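Local coordinates for putative peptide ABC-transport system periplasmic peptide-binding protein (Campylobacter jejuni, PDB 4OEU) that probably serves as the extracytoplasmic solute-binding component of an ABC importer of the peptide-binding family, and here holds a nickel ion together with free histidine, at residues D5-A10 with K211-L216; D49-W54 with Y63-R68; E334-S339 with V365-G370. All blocks are in the same frame, centred on the assembly; numbering follows the deposited sequence.

Interaction 1 (D5-A10 with K211-L216); sequences DTLIIA and KIDAAL
The N-terminal strand 6-10 runs alongside 214-216, their short axes 4.9 Å apart and 16° from parallel, and the two are tied by a single backbone bridge between I9 and A214. The carboxylate of D213 opens the contact: its OD2 accepts the backbone N of I8 at 2.9 Å, on the anti side and 18° out of the carboxylate plane. With CG beside its own backbone N (chi1 -71°), D213 keeps this oxygen next to the I8 amide, where CD1 of L7 also packs against it at 3.3 Å. The same OD2 forms a salt bridge with K494, and OD1 is held by N467, so the buried carboxylate is gripped on both oxygens and probably stays ionised. Next along the strand, I8 O takes the N of D213 at 2.6 Å in the carbonyl plane and, weakly, the N of A214. A10 N then donates to A214 O at 3.0 Å, an almost straight bond. Beyond it a water links A10 O to the N of L216. On the other side of these bonds from L7, I212 sends CD1 to the methyl of A10 at 3.7 Å, while its CG2 meets CG2 of I8, the two side chains crossing at about a right angle. Helix 200-209 packs on I212, and strand 191-196 pairs with the far edge of 6-10. This is a single parallel bridge, reinforced by an aspartate, that joins the outermost strand of the four-stranded sheet to the large mixed sheet of this solute-binding protein.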
loop_
_atom_site.group_PDB
_atom_site.type_symbol
_atom_site.label_atom_id
_atom_site.label_comp_id
_atom_site.label_asym_id
_atom_site.label_seq_id
_atom_site.Cartn_x
_atom_site.Cartn_y
_atom_site.Cartn_z
ATOM N N ASP A 5 -5.637 -29.905 6.791
ATOM C CA ASP A 5 -4.542 -29.718 5.845
ATOM C C ASP A 5 -4.836 -28.581 4.874
ATOM O O ASP A 5 -4.118 -28.391 3.894
ATOM C CB ASP A 5 -4.290 -31.006 5.062
ATOM C CG ASP A 5 -5.423 -31.333 4.102
ATOM O OD1 ASP A 5 -6.600 -31.127 4.473
ATOM O OD2 ASP A 5 -5.135 -31.784 2.972
ATOM N N THR A 6 -5.897 -27.832 5.155
ATOM C CA THR A 6 -6.322 -26.746 4.284
ATOM C C THR A 6 -6.478 -25.458 5.075
ATOM O O THR A 6 -7.081 -25.447 6.147
ATOM C CB THR A 6 -7.668 -27.068 3.583
ATOM O OG1 THR A 6 -7.503 -28.167 2.679
ATOM C CG2 THR A 6 -8.184 -25.854 2.820
ATOM N N LEU A 7 -5.947 -24.370 4.531
ATOM C CA LEU A 7 -6.099 -23.061 5.141
ATOM C C LEU A 7 -6.881 -22.152 4.208
ATOM O O LEU A 7 -6.583 -22.074 3.017
ATOM C CB LEU A 7 -4.735 -22.443 5.467
ATOM C CG LEU A 7 -4.776 -21.408 6.593
ATOM C CD1 LEU A 7 -5.445 -22.002 7.811
ATOM C CD2 LEU A 7 -3.382 -20.908 6.939
ATOM N N ILE A 8 -7.894 -21.480 4.749
ATOM C CA ILE A 8 -8.717 -20.564 3.960
ATOM C C ILE A 8 -8.731 -19.170 4.582
ATOM O O ILE A 8 -9.251 -18.964 5.681
ATOM C CB ILE A 8 -10.163 -21.080 3.816
ATOM C CG1 ILE A 8 -10.163 -22.507 3.260
ATOM C CG2 ILE A 8 -10.972 -20.168 2.903
ATOM C CD1 ILE A 8 -11.540 -23.073 3.020
ATOM N N ILE A 9 -8.153 -18.215 3.860
ATOM C CA ILE A 9 -8.051 -16.841 4.325
ATOM C C ILE A 9 -8.777 -15.892 3.375
ATOM O O ILE A 9 -8.710 -16.042 2.154
ATOM C CB ILE A 9 -6.571 -16.415 4.457
ATOM C CG1 ILE A 9 -5.816 -17.416 5.343
ATOM C CG2 ILE A 9 -6.460 -15.004 5.019
ATOM C CD1 ILE A 9 -4.300 -17.346 5.218
ATOM N N ALA A 10 -9.474 -14.912 3.934
ATOM C CA ALA A 10 -10.140 -13.923 3.113
ATOM C C ALA A 10 -9.306 -12.649 3.012
ATOM O O ALA A 10 -8.737 -12.185 4.003
ATOM C CB ALA A 10 -11.531 -13.617 3.670
ATOM N N LYS A 211 -16.485 -21.188 7.122
ATOM C CA LYS A 211 -16.119 -21.327 5.718
ATOM C C LYS A 211 -14.722 -20.774 5.453
ATOM O O LYS A 211 -14.062 -21.184 4.498
ATOM C CB LYS A 211 -17.145 -20.642 4.810
ATOM C CG LYS A 211 -18.466 -21.390 4.710
ATOM C CD LYS A 211 -19.557 -20.530 4.095
ATOM C CE LYS A 211 -19.520 -20.602 2.571
ATOM N NZ LYS A 211 -20.559 -19.743 1.931
ATOM N N ILE A 212 -14.280 -19.837 6.290
ATOM C CA ILE A 212 -12.907 -19.335 6.219
ATOM C C ILE A 212 -12.236 -19.398 7.595
ATOM O O ILE A 212 -12.906 -19.306 8.624
ATOM C CB ILE A 212 -12.858 -17.881 5.685
ATOM C CG1 ILE A 212 -13.518 -16.917 6.670
ATOM C CG2 ILE A 212 -13.517 -17.786 4.310
ATOM C CD1 ILE A 212 -13.541 -15.483 6.195
ATOM N N ASP A 213 -10.913 -19.554 7.604
ATOM C CA ASP A 213 -10.153 -19.663 8.845
ATOM C C ASP A 213 -9.782 -18.320 9.458
ATOM O O ASP A 213 -9.698 -18.196 10.680
ATOM C CB ASP A 213 -8.872 -20.468 8.613
ATOM C CG ASP A 213 -9.140 -21.940 8.391
ATOM O OD1 ASP A 213 -9.815 -22.558 9.244
ATOM O OD2 ASP A 213 -8.671 -22.479 7.366
ATOM N N ALA A 214 -9.549 -17.320 8.616
ATOM C CA ALA A 214 -9.058 -16.037 9.102
ATOM C C ALA A 214 -9.368 -14.887 8.158
ATOM O O ALA A 214 -9.467 -15.070 6.943
ATOM C CB ALA A 214 -7.552 -16.112 9.349
ATOM N N ALA A 215 -9.515 -13.698 8.733
ATOM C CA ALA A 215 -9.695 -12.484 7.952
ATOM C C ALA A 215 -9.372 -11.266 8.800
ATOM O O ALA A 215 -9.337 -11.347 10.030
ATOM C CB ALA A 215 -11.128 -12.394 7.418
ATOM N N LEU A 216 -9.125 -10.142 8.138
ATOM C CA LEU A 216 -9.030 -8.867 8.829
ATOM C C LEU A 216 -10.433 -8.291 8.901
ATOM O O LEU A 216 -11.077 -8.101 7.873
ATOM C CB LEU A 216 -8.083 -7.906 8.104
ATOM C CG LEU A 216 -6.639 -8.359 7.866
ATOM C CD1 LEU A 216 -5.829 -7.246 7.210
ATOM C CD2 LEU A 216 -5.979 -8.796 9.166
HETATM O O HOH W 1 -8.842 -10.145 5.517
#

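Interaction 2 (D49-W54 with Y63-R68); sequences DLAKSW and YDIFLR
F66 and S53 lie on the same face of the hairpin, with S53 OG 3.3 Å from CD2 of the phenyl ring, reached obliquely. The hydroxyl sits between the backbone N and carbonyl carbon of S53 (chi1 75°), which turns it to the ring of its cross-strand neighbour. The ring of H117, from the next strand, meets F66 with the two planes inclined. W54 and I65 project from the opposite face. There CB of W54 touches CD1 of I65 at 3.7 Å while the indole itself swings away to L46, P48 and L130; the other branch of I65, CG2, presses on the methyl of A51 at 3.5 Å. One isoleucine thus bridges two residues of the facing strand.

Strands 46-56 and 62-67 form an antiparallel beta hairpin interrupted by a classic bulge, in which K52 and S53 together face F66. F66 O accepts K52 N at 2.8 Å, the donor tilted 16° from the carbonyl plane, and S53 N only weakly; F66 N returns a bond to S53 O. The bulge shifts the register by one between A51 and S53, and the chain turns a corner at K52.

The aliphatic part of K52 runs across the neighbouring strand, CG over F66 O and CD 3.3 Å from L67 O. Before the corner, L50 O accepts R68 N at 3.0 Å in a straight bond. The R68 chain lays CD 3.2 Å from D49 O, then bends at chi3 (59°) to a guanidinium salt-bridged to D70. The carboxylate of D49 instead bonds Y183, and the D49 side chain lies about 4 Å from a bound magnesium ion.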
loop_
_atom_site.group_PDB
_atom_site.type_symbol
_atom_site.label_atom_id
_atom_site.label_comp_id
_atom_site.label_asym_id
_atom_site.label_seq_id
_atom_site.Cartn_x
_atom_site.Cartn_y
_atom_site.Cartn_z
ATOM N N ASP A 49 16.884 -13.675 1.515
ATOM C CA ASP A 49 15.925 -14.653 1.012
ATOM C C ASP A 49 16.583 -15.458 -0.108
ATOM O O ASP A 49 17.345 -16.388 0.156
ATOM C CB ASP A 49 14.652 -13.981 0.510
ATOM C CG ASP A 49 13.470 -14.926 0.488
ATOM O OD1 ASP A 49 13.694 -16.163 0.482
ATOM O OD2 ASP A 49 12.318 -14.435 0.449
ATOM N N LEU A 50 16.299 -15.099 -1.358
ATOM C CA LEU A 50 16.971 -15.746 -2.482
ATOM C C LEU A 50 18.460 -15.392 -2.489
ATOM O O LEU A 50 19.294 -16.177 -2.949
ATOM C CB LEU A 50 16.322 -15.344 -3.807
ATOM C CG LEU A 50 14.964 -15.974 -4.136
ATOM C CD1 LEU A 50 14.439 -15.470 -5.472
ATOM C CD2 LEU A 50 15.067 -17.491 -4.157
ATOM N N ALA A 51 18.793 -14.218 -1.960
ATOM C CA ALA A 51 20.188 -13.813 -1.834
ATOM C C ALA A 51 20.690 -14.205 -0.462
ATOM O O ALA A 51 20.096 -13.827 0.544
ATOM C CB ALA A 51 20.343 -12.318 -2.051
ATOM N N LYS A 52 21.782 -14.961 -0.420
ATOM C CA LYS A 52 22.342 -15.415 0.845
ATOM C C LYS A 52 23.115 -14.288 1.525
ATOM O O LYS A 52 23.218 -14.258 2.754
ATOM C CB LYS A 52 23.239 -16.643 0.628
ATOM C CG LYS A 52 24.336 -16.442 -0.402
ATOM C CD LYS A 52 25.008 -17.760 -0.783
ATOM C CE LYS A 52 26.044 -18.181 0.243
ATOM N NZ LYS A 52 26.810 -19.373 -0.208
ATOM N N SER A 53 23.649 -13.365 0.726
ATOM C CA SER A 53 24.354 -12.195 1.249
ATOM C C SER A 53 24.588 -11.139 0.171
ATOM O O SER A 53 24.373 -11.386 -1.018
ATOM C CB SER A 53 25.696 -12.599 1.860
ATOM O OG SER A 53 26.633 -12.881 0.841
ATOM N N TRP A 54 25.035 -9.960 0.594
ATOM C CA TRP A 54 25.329 -8.881 -0.338
ATOM C C TRP A 54 26.421 -7.957 0.184
ATOM O O TRP A 54 26.648 -7.857 1.388
ATOM C CB TRP A 54 24.075 -8.058 -0.626
ATOM C CG TRP A 54 23.367 -7.658 0.615
ATOM C CD1 TRP A 54 23.625 -6.562 1.390
ATOM C CD2 TRP A 54 22.289 -8.353 1.245
ATOM N NE1 TRP A 54 22.772 -6.536 2.464
ATOM C CE2 TRP A 54 21.937 -7.623 2.397
ATOM C CE3 TRP A 54 21.585 -9.521 0.947
ATOM C CZ2 TRP A 54 20.909 -8.024 3.251
ATOM C CZ3 TRP A 54 20.558 -9.914 1.791
ATOM C CH2 TRP A 54 20.230 -9.170 2.928
ATOM N N TYR A 63 26.202 -2.944 -6.321
ATOM C CA TYR A 63 25.681 -4.010 -5.477
ATOM C C TYR A 63 26.186 -5.368 -5.945
ATOM O O TYR A 63 25.936 -5.774 -7.082
ATOM C CB TYR A 63 24.149 -4.002 -5.475
ATOM C CG TYR A 63 23.515 -2.890 -4.668
ATOM C CD1 TYR A 63 22.883 -3.157 -3.457
ATOM C CD2 TYR A 63 23.524 -1.580 -5.124
ATOM C CE1 TYR A 63 22.294 -2.148 -2.719
ATOM C CE2 TYR A 63 22.939 -0.566 -4.392
ATOM C CZ TYR A 63 22.327 -0.856 -3.193
ATOM O OH TYR A 63 21.737 0.164 -2.474
ATOM N N ASP A 64 26.914 -6.058 -5.076
ATOM C CA ASP A 64 27.281 -7.442 -5.329
ATOM C C ASP A 64 26.336 -8.349 -4.555
ATOM O O ASP A 64 26.256 -8.279 -3.328
ATOM C CB ASP A 64 28.736 -7.709 -4.946
ATOM C CG ASP A 64 29.712 -7.144 -5.958
ATOM O OD1 ASP A 64 29.851 -7.741 -7.047
ATOM O OD2 ASP A 64 30.334 -6.101 -5.671
ATOM N N ILE A 65 25.599 -9.180 -5.286
ATOM C CA ILE A 65 24.592 -10.030 -4.682
ATOM C C ILE A 65 24.958 -11.501 -4.865
ATOM O O ILE A 65 25.209 -11.954 -5.983
ATOM C CB ILE A 65 23.200 -9.791 -5.303
ATOM C CG1 ILE A 65 22.851 -8.294 -5.339
ATOM C CG2 ILE A 65 22.150 -10.597 -4.567
ATOM C CD1 ILE A 65 22.563 -7.679 -3.986
ATOM N N PHE A 66 24.992 -12.238 -3.761
ATOM C CA PHE A 66 25.339 -13.660 -3.791
ATOM C C PHE A 66 24.094 -14.506 -3.550
ATOM O O PHE A 66 23.363 -14.286 -2.580
ATOM C CB PHE A 66 26.416 -13.971 -2.755
ATOM C CG PHE A 66 27.634 -13.107 -2.882
ATOM C CD1 PHE A 66 28.625 -13.423 -3.799
ATOM C CD2 PHE A 66 27.779 -11.965 -2.106
ATOM C CE1 PHE A 66 29.751 -12.626 -3.931
ATOM C CE2 PHE A 66 28.902 -11.163 -2.231
ATOM C CZ PHE A 66 29.888 -11.494 -3.147
ATOM N N LEU A 67 23.836 -15.445 -4.456
ATOM C CA LEU A 67 22.578 -16.184 -4.433
ATOM C C LEU A 67 22.718 -17.551 -3.791
ATOM O O LEU A 67 23.782 -18.158 -3.831
ATOM C CB LEU A 67 22.036 -16.342 -5.852
ATOM C CG LEU A 67 21.928 -15.052 -6.665
ATOM C CD1 LEU A 67 21.480 -15.350 -8.082
ATOM C CD2 LEU A 67 20.961 -14.083 -6.001
ATOM N N ARG A 68 21.625 -18.031 -3.211
ATOM C CA ARG A 68 21.520 -19.418 -2.791
ATOM C C ARG A 68 21.572 -20.299 -4.033
ATOM O O ARG A 68 21.132 -19.880 -5.106
ATOM C CB ARG A 68 20.218 -19.655 -2.026
ATOM C CG ARG A 68 20.047 -18.816 -0.767
ATOM C CD ARG A 68 18.772 -19.230 -0.054
ATOM N NE ARG A 68 18.810 -20.647 0.291
ATOM C CZ ARG A 68 18.484 -21.140 1.480
ATOM N NH1 ARG A 68 18.072 -20.329 2.446
ATOM N NH2 ARG A 68 18.563 -22.450 1.700
#

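Interaction 3 (E334-S339 with V365-G370); sequences EIWAMS and VAKPAG
E334 begins the contact by brushing V365, its CG 4.3 Å from CG2 of the valine, while its OE1 reaches past to the indole of W336. I335 contributes its carbonyl, which accepts V365 N at 2.7 Å. In W336 the NE1-H points in the ring plane to E334 OE1 at 3.1 Å, a nearly straight bond. Across the strands V365 lies alongside: with CG1 anti to its backbone N (chi1 -179°), that methyl sits 3.4 Å from the centroid of the six-membered ring and only 2° off its normal, a CH-pi contact. CE of K367 approaches the same ring obliquely, 3.5 Å from CH2. A337 supplies both its polar backbone atoms, N to V365 O and O to K367 N, keeping the parallel pairing of the beta-alpha-beta unit 329-338, 342-357, 361-367. M338 lays SD 3.6 Å from CB of A369, and its side chain also touches the bound histidine. S339 ends the run: its N meets K367 O at 2.9 Å from well above the carbonyl plane, and its CB packs on the methyl of A366. Four backbone bonds, the last off the carbonyl plane, thus set the parallel register, while the glutamate at the N-H edge and the valine methyl over one face help fix the indole's rotation against the strand pair.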
loop_
_atom_site.group_PDB
_atom_site.type_symbol
_atom_site.label_atom_id
_atom_site.label_comp_id
_atom_site.label_asym_id
_atom_site.label_seq_id
_atom_site.Cartn_x
_atom_site.Cartn_y
_atom_site.Cartn_z
ATOM N N GLU A 334 -18.153 16.955 -4.515
ATOM C CA GLU A 334 -18.571 15.640 -4.032
ATOM C C GLU A 334 -17.475 14.925 -3.243
ATOM O O GLU A 334 -16.285 15.133 -3.483
ATOM C CB GLU A 334 -19.017 14.741 -5.197
ATOM C CG GLU A 334 -20.304 15.172 -5.904
ATOM C CD GLU A 334 -20.284 14.851 -7.390
ATOM O OE1 GLU A 334 -19.474 13.993 -7.802
ATOM O OE2 GLU A 334 -21.084 15.438 -8.147
ATOM N N ILE A 335 -17.893 14.110 -2.279
ATOM C CA ILE A 335 -16.988 13.245 -1.528
ATOM C C ILE A 335 -17.307 11.779 -1.833
ATOM O O ILE A 335 -18.383 11.287 -1.493
ATOM C CB ILE A 335 -17.087 13.493 -0.008
ATOM C CG1 ILE A 335 -16.765 14.951 0.320
ATOM C CG2 ILE A 335 -16.134 12.599 0.751
ATOM C CD1 ILE A 335 -17.009 15.299 1.765
ATOM N N TRP A 336 -16.387 11.090 -2.498
ATOM C CA TRP A 336 -16.618 9.701 -2.863
ATOM C C TRP A 336 -15.965 8.742 -1.879
ATOM O O TRP A 336 -14.824 8.943 -1.445
ATOM C CB TRP A 336 -16.107 9.431 -4.276
ATOM C CG TRP A 336 -16.967 10.034 -5.336
ATOM C CD1 TRP A 336 -17.180 11.361 -5.562
ATOM C CD2 TRP A 336 -17.705 9.329 -6.344
ATOM N NE1 TRP A 336 -18.028 11.525 -6.634
ATOM C CE2 TRP A 336 -18.361 10.294 -7.133
ATOM C CE3 TRP A 336 -17.878 7.977 -6.651
ATOM C CZ2 TRP A 336 -19.179 9.948 -8.213
ATOM C CZ3 TRP A 336 -18.692 7.635 -7.723
ATOM C CH2 TRP A 336 -19.329 8.615 -8.491
ATOM N N ALA A 337 -16.701 7.695 -1.531
ATOM C CA ALA A 337 -16.178 6.663 -0.654
ATOM C C ALA A 337 -16.577 5.292 -1.171
ATOM O O ALA A 337 -17.654 5.122 -1.759
ATOM C CB ALA A 337 -16.676 6.864 0.767
ATOM N N MET A 338 -15.720 4.312 -0.911
ATOM C CA MET A 338 -16.010 2.938 -1.274
ATOM C C MET A 338 -17.055 2.389 -0.310
ATOM O O MET A 338 -16.810 2.263 0.894
ATOM C CB MET A 338 -14.730 2.094 -1.263
ATOM C CG MET A 338 -13.672 2.610 -2.245
ATOM S SD MET A 338 -12.104 1.705 -2.230
ATOM C CE MET A 338 -11.972 1.322 -0.488
ATOM N N SER A 339 -18.236 2.101 -0.844
ATOM C CA SER A 339 -19.386 1.726 -0.027
ATOM C C SER A 339 -19.172 0.395 0.681
ATOM O O SER A 339 -19.866 0.076 1.647
ATOM C CB SER A 339 -20.650 1.673 -0.887
ATOM O OG SER A 339 -20.518 0.722 -1.928
ATOM N N VAL A 365 -20.885 10.523 -2.042
ATOM C CA VAL A 365 -21.233 9.472 -3.000
ATOM C C VAL A 365 -20.578 8.156 -2.611
ATOM O O VAL A 365 -19.353 8.026 -2.651
ATOM C CB VAL A 365 -20.822 9.833 -4.444
ATOM C CG1 VAL A 365 -21.233 8.725 -5.404
ATOM C CG2 VAL A 365 -21.443 11.159 -4.857
ATOM N N ALA A 366 -21.394 7.178 -2.232
ATOM C CA ALA A 366 -20.864 5.884 -1.825
ATOM C C ALA A 366 -21.147 4.830 -2.889
ATOM O O ALA A 366 -22.292 4.441 -3.094
ATOM C CB ALA A 366 -21.459 5.465 -0.481
ATOM N N LYS A 367 -20.089 4.371 -3.560
ATOM C CA LYS A 367 -20.209 3.324 -4.570
ATOM C C LYS A 367 -19.159 2.245 -4.292
ATOM O O LYS A 367 -18.108 2.533 -3.705
ATOM C CB LYS A 367 -20.041 3.904 -5.985
ATOM C CG LYS A 367 -21.211 4.760 -6.481
ATOM C CD LYS A 367 -21.114 5.018 -7.988
ATOM C CE LYS A 367 -21.892 6.267 -8.413
ATOM N NZ LYS A 367 -23.382 6.144 -8.275
ATOM N N PRO A 368 -19.433 1.002 -4.724
ATOM C CA PRO A 368 -18.488 -0.104 -4.512
ATOM C C PRO A 368 -17.111 0.136 -5.135
ATOM O O PRO A 368 -17.017 0.768 -6.185
ATOM C CB PRO A 368 -19.186 -1.296 -5.189
ATOM C CG PRO A 368 -20.646 -0.935 -5.181
ATOM C CD PRO A 368 -20.688 0.552 -5.359
ATOM N N ALA A 369 -16.061 -0.352 -4.480
ATOM C CA ALA A 369 -14.712 -0.257 -5.031
ATOM C C ALA A 369 -14.670 -0.924 -6.403
ATOM O O ALA A 369 -15.241 -2.001 -6.594
ATOM C CB ALA A 369 -13.694 -0.897 -4.092
ATOM N N GLY A 370 -14.038 -0.257 -7.364
ATOM C CA GLY A 370 -13.955 -0.768 -8.722
ATOM C C GLY A 370 -15.076 -0.314 -9.640
ATOM O O GLY A 370 -14.998 -0.522 -10.849
#

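In the fold
Along the chain, interaction 2 falls within the span that interaction 1 bridges, and interaction 3 follows both. The centres of interactions 1 and 2 lie about 34 Å apart. Those of interactions 1 and 3 are separated by about 28 Å, and those of interactions 2 and 3, on opposite sides of the chain's centre, by about 44 Å; none touch. Interactions 1 and 3 share the large mixed sheet, through strand 214-216 and strands 329-338 and 361-367, whereas interaction 2 belongs to a separate five-stranded antiparallel sheet. Interaction 1 also ties strand 6-11 of the four-stranded sheet to the large one. The contacts thus span distant parts of the protein, with magnesium near interaction 2 and the nickel-histidine site near interaction 3.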